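Local coordinates for protein probable hydrolase (Pseudomonas aeruginosa, PDB 3OM8) that is probably an alpha/beta-hydrolase-fold enzyme, perhaps hydrolysing 3-oxoadipate enol-lactone, although its substrate is not established, at residues 37-42 with 176-180; 136-140 with 192-196. All blocks are in the same frame, centred on the assembly; numbering follows the deposited sequence.

Contact 1 (37-42 with 176-180)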
# COMPACT_ATOMS: atom_id res chain seq x y z
N GLY B 37 -15.18 -14.98 -15.80
CA GLY B 37 -16.16 -14.23 -16.56
C GLY B 37 -15.60 -13.33 -17.65
O GLY B 37 -16.34 -12.55 -18.25
N THR B 38 -14.30 -13.42 -17.92
CA THR B 38 -13.72 -12.59 -18.97
C THR B 38 -12.97 -13.43 -19.99
O THR B 38 -12.87 -14.65 -19.85
CB THR B 38 -12.75 -11.50 -18.42
OG1 THR B 38 -11.55 -12.12 -17.93
CG2 THR B 38 -13.40 -10.66 -17.32
N THR B 39 -12.45 -12.75 -21.01
CA THR B 39 -11.58 -13.38 -22.00
C THR B 39 -10.22 -12.68 -22.04
O THR B 39 -10.01 -11.67 -21.38
CB THR B 39 -12.19 -13.30 -23.39
OG1 THR B 39 -12.19 -11.93 -23.83
CG2 THR B 39 -13.65 -13.83 -23.38
N LEU B 40 -9.30 -13.22 -22.83
CA LEU B 40 -7.96 -12.66 -22.94
C LEU B 40 -7.99 -11.23 -23.49
O LEU B 40 -6.99 -10.52 -23.44
CB LEU B 40 -7.06 -13.56 -23.78
CG LEU B 40 -7.54 -13.86 -25.21
CD1 LEU B 40 -7.24 -12.69 -26.12
CD2 LEU B 40 -6.92 -15.13 -25.76
N HIS B 41 -9.13 -10.80 -24.01
CA HIS B 41 -9.20 -9.43 -24.52
C HIS B 41 -9.31 -8.37 -23.41
O HIS B 41 -9.32 -7.17 -23.69
CB HIS B 41 -10.33 -9.28 -25.54
CG HIS B 41 -10.02 -9.89 -26.87
ND1 HIS B 41 -9.12 -9.33 -27.75
CD2 HIS B 41 -10.48 -11.01 -27.47
CE1 HIS B 41 -9.04 -10.08 -28.83
NE2 HIS B 41 -9.85 -11.11 -28.69
N MSE B 42 -9.41 -8.81 -22.16
CA MSE B 42 -9.44 -7.84 -21.08
C MSE B 42 -8.08 -7.17 -20.93
O MSE B 42 -7.96 -6.14 -20.27
CB MSE B 42 -9.89 -8.47 -19.76
CG MSE B 42 -8.87 -9.38 -19.12
SE MSE B 42 -9.32 -9.79 -17.27
CE MSE B 42 -7.67 -10.58 -16.67
N PHE B 176 -17.10 -5.59 -21.36
CA PHE B 176 -17.13 -6.59 -20.30
C PHE B 176 -18.52 -7.21 -20.13
O PHE B 176 -18.65 -8.38 -19.79
CB PHE B 176 -16.60 -6.03 -18.98
CG PHE B 176 -15.09 -5.94 -18.92
CD1 PHE B 176 -14.34 -6.96 -18.37
CD2 PHE B 176 -14.43 -4.85 -19.47
CE1 PHE B 176 -12.96 -6.89 -18.34
CE2 PHE B 176 -13.05 -4.78 -19.45
CZ PHE B 176 -12.32 -5.80 -18.88
N ARG B 177 -19.57 -6.44 -20.36
CA ARG B 177 -20.91 -7.02 -20.33
C ARG B 177 -20.99 -8.13 -21.38
O ARG B 177 -21.48 -9.22 -21.10
CB ARG B 177 -21.98 -5.96 -20.58
CG ARG B 177 -23.39 -6.52 -20.44
CD ARG B 177 -24.45 -5.49 -20.79
NE ARG B 177 -24.27 -4.27 -20.02
CZ ARG B 177 -24.74 -4.09 -18.80
NH1 ARG B 177 -25.44 -5.06 -18.20
NH2 ARG B 177 -24.52 -2.93 -18.17
N ALA B 178 -20.49 -7.86 -22.58
CA ALA B 178 -20.55 -8.86 -23.64
C ALA B 178 -19.75 -10.11 -23.30
O ALA B 178 -20.17 -11.21 -23.64
CB ALA B 178 -20.11 -8.28 -24.97
N MSE B 179 -18.62 -9.96 -22.62
CA MSE B 179 -17.82 -11.13 -22.25
C MSE B 179 -18.59 -12.03 -21.32
O MSE B 179 -18.56 -13.25 -21.44
CB MSE B 179 -16.52 -10.71 -21.56
CG MSE B 179 -15.54 -9.96 -22.43
SE MSE B 179 -13.94 -9.39 -21.43
CE MSE B 179 -12.98 -8.59 -22.92
N LEU B 180 -19.27 -11.40 -20.36
CA LEU B 180 -20.08 -12.12 -19.39
C LEU B 180 -21.24 -12.83 -20.08
O LEU B 180 -21.44 -14.03 -19.90
CB LEU B 180 -20.57 -11.16 -18.32
CG LEU B 180 -19.47 -10.77 -17.33
CD1 LEU B 180 -19.76 -9.45 -16.59
CD2 LEU B 180 -19.22 -11.92 -16.35
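M179, F176 and L180 pack against G37, T38, T39 and M42 in a buried, largely apolar loop-to-helix contact of the alpha/beta-hydrolase fold: the loop after strand 29-33 meets helix 171-181, one of the helices inserted between strands 118-124 and 211-216. Selenomethionine M179 makes the largest single contribution. Its chain runs extended beyond CG (chi2 177°, chi3 177°), which carries the selenium to T38 and the methyl to T39, H41 and M42. There M179 SE lies 3.9 Å from T38 CB, and M179 CE ends 3.7 Å from M42 N. The F176 ring inserts beside it, with T38 CG2 at its edge near the ring plane and M42 CB meeting it obliquely, 3.7 Å from F176 CZ. L180 reaches G37, at the start of segment 37-42, its CD2 3.5 Å from G37 O, while its side chain also touches F156 and W160 of helix 150-160. G37 N bonds to H64 NE2 outside the loop, and T38 OG1 bonds back to S35 O within it. T39 forms an ST turn: OG1, held between its backbone N and carbonyl carbon (chi1 69°), accepts from H41 N at 3.3 Å and has the methyl CE of M179 3.6 Å away.

Contact 2 (136-140 with 192-196)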
# COMPACT_ATOMS: atom_id res chain seq x y z
N TRP B 136 -20.48 -19.71 -2.47
CA TRP B 136 -20.10 -20.18 -3.80
C TRP B 136 -21.03 -21.29 -4.29
O TRP B 136 -21.36 -21.34 -5.48
CB TRP B 136 -18.63 -20.60 -3.84
CG TRP B 136 -17.72 -19.46 -3.48
CD1 TRP B 136 -17.05 -19.31 -2.30
CD2 TRP B 136 -17.42 -18.30 -4.28
NE1 TRP B 136 -16.33 -18.13 -2.33
CE2 TRP B 136 -16.54 -17.50 -3.52
CE3 TRP B 136 -17.79 -17.88 -5.55
CZ2 TRP B 136 -16.04 -16.28 -4.01
CZ3 TRP B 136 -17.30 -16.68 -6.03
CH2 TRP B 136 -16.43 -15.89 -5.26
N ASP B 137 -21.46 -22.15 -3.38
CA ASP B 137 -22.47 -23.16 -3.69
C ASP B 137 -23.77 -22.49 -4.12
O ASP B 137 -24.38 -22.89 -5.10
CB ASP B 137 -22.72 -24.05 -2.47
CG ASP B 137 -21.64 -25.09 -2.29
OD1 ASP B 137 -21.14 -25.62 -3.30
OD2 ASP B 137 -21.30 -25.38 -1.12
N GLU B 138 -24.17 -21.46 -3.39
CA GLU B 138 -25.33 -20.67 -3.78
C GLU B 138 -25.17 -20.09 -5.19
O GLU B 138 -26.12 -20.08 -5.97
CB GLU B 138 -25.57 -19.53 -2.79
CG GLU B 138 -26.02 -20.01 -1.43
CD GLU B 138 -26.14 -18.88 -0.42
OE1 GLU B 138 -26.06 -17.70 -0.84
OE2 GLU B 138 -26.33 -19.18 0.78
N ARG B 139 -23.97 -19.61 -5.50
CA ARG B 139 -23.73 -18.99 -6.80
C ARG B 139 -23.67 -20.02 -7.93
O ARG B 139 -24.03 -19.73 -9.07
CB ARG B 139 -22.45 -18.15 -6.76
CG ARG B 139 -22.60 -16.91 -5.91
CD ARG B 139 -21.27 -16.21 -5.69
NE ARG B 139 -21.43 -14.94 -5.00
CZ ARG B 139 -20.55 -14.42 -4.15
NH1 ARG B 139 -20.79 -13.25 -3.57
NH2 ARG B 139 -19.42 -15.06 -3.87
N ILE B 140 -23.21 -21.22 -7.61
CA ILE B 140 -23.20 -22.32 -8.57
C ILE B 140 -24.65 -22.73 -8.90
O ILE B 140 -25.03 -22.82 -10.08
CB ILE B 140 -22.38 -23.52 -8.01
CG1 ILE B 140 -20.89 -23.18 -7.98
CG2 ILE B 140 -22.65 -24.79 -8.82
CD1 ILE B 140 -20.04 -24.17 -7.22
N PHE B 192 -16.27 -21.15 -9.95
CA PHE B 192 -16.75 -20.95 -8.57
C PHE B 192 -16.35 -22.10 -7.64
O PHE B 192 -16.12 -21.89 -6.46
CB PHE B 192 -18.28 -20.85 -8.51
CG PHE B 192 -18.85 -19.61 -9.12
CD1 PHE B 192 -18.14 -18.42 -9.11
CD2 PHE B 192 -20.11 -19.62 -9.70
CE1 PHE B 192 -18.68 -17.27 -9.67
CE2 PHE B 192 -20.65 -18.48 -10.25
CZ PHE B 192 -19.94 -17.30 -10.24
N ALA B 193 -16.31 -23.32 -8.17
CA ALA B 193 -15.96 -24.46 -7.33
C ALA B 193 -14.47 -24.48 -7.00
O ALA B 193 -14.08 -24.79 -5.88
CB ALA B 193 -16.40 -25.77 -7.99
N ALA B 194 -13.64 -24.17 -7.99
CA ALA B 194 -12.20 -24.03 -7.77
C ALA B 194 -11.98 -23.01 -6.66
O ALA B 194 -11.26 -23.28 -5.70
CB ALA B 194 -11.50 -23.58 -9.05
N VAL B 195 -12.63 -21.86 -6.78
CA VAL B 195 -12.55 -20.80 -5.78
C VAL B 195 -13.04 -21.27 -4.42
O VAL B 195 -12.38 -21.08 -3.40
CB VAL B 195 -13.39 -19.58 -6.19
CG1 VAL B 195 -13.40 -18.57 -5.08
CG2 VAL B 195 -12.86 -18.98 -7.47
N ARG B 196 -14.21 -21.90 -4.41
CA ARG B 196 -14.81 -22.40 -3.18
C ARG B 196 -13.85 -23.26 -2.35
O ARG B 196 -13.76 -23.10 -1.14
CB ARG B 196 -16.08 -23.21 -3.50
CG ARG B 196 -16.77 -23.81 -2.30
CD ARG B 196 -17.68 -24.97 -2.73
NE ARG B 196 -16.91 -25.99 -3.44
CZ ARG B 196 -17.40 -26.80 -4.37
NH1 ARG B 196 -18.68 -26.75 -4.72
NH2 ARG B 196 -16.58 -27.67 -4.95
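The W136 indole is covered on both faces: V195 CG1 lies over one, with R196 N farther out on that side, and R139 NH2, from the next turn of its own helix, lies over the opposite one. V195 CG1 makes a CH-pi contact over the face, 3.8 Å from the centroid of the six-membered ring of W136. F192 comes to the indole edge, its CD1 3.6 Å from W136 CE3, with the two ring planes inclined at 39°, an oblique aromatic pair. The F192 ring in turn carries R139 CB over one face, in a second CH-pi contact, and I140 CG1 at its edge. W136 NE1 hydrogen-bonds to L130 O, which together with the packing limits rotation of the indole.

I140 and F192 run alongside each other, pointing opposite ways, which brings I140 CG1 to 3.5 Å from F192 CB, while I140 CD1 reaches A193. On the solvent side, D137 and R196 close the contact with a salt bridge. R196 leaves its helix with CG anti to the backbone N (chi1 179°) and bends at chi3, turning NH1 back toward D137. R196 NH1 donates to D137 OD1 at 3.1 Å, close to the guanidinium plane and on the syn side of the carboxylate oxygen.

Helices 134-145 and 185-196 thus pack antiparallel, their local axes 9.4 Å apart at 172°. Both belong to the helical insertion between sheet strands 118-124 and 211-216; helix 134-145 opens that insertion and helix 185-196 closes it, with A193 also touching P73 in the loop before helix 76-90.

Both contacts use the helical insertion between strands 118-124 and 211-216, but differently: contact 1 joins it to a loop of the core domain, whereas contact 2 pairs its first and last helices. Helices 171-181 and 185-196 follow each other in the chain. The contact centres are about 19 Å apart and the nearest atoms about 7 Å, without touching. I36, in the same loop just ahead of 37-42, is touched by F192 of contact 2. M42 and V195 each lie near, without touching, a probable Ser-His-Asp triad, S101, H246 and D219, with S101 on a nucleophile elbow. A bound 1,2-ethanediol about 4 Å from the V195 side chain, probably from the crystallisation liquor, is consistent with a nearby pocket.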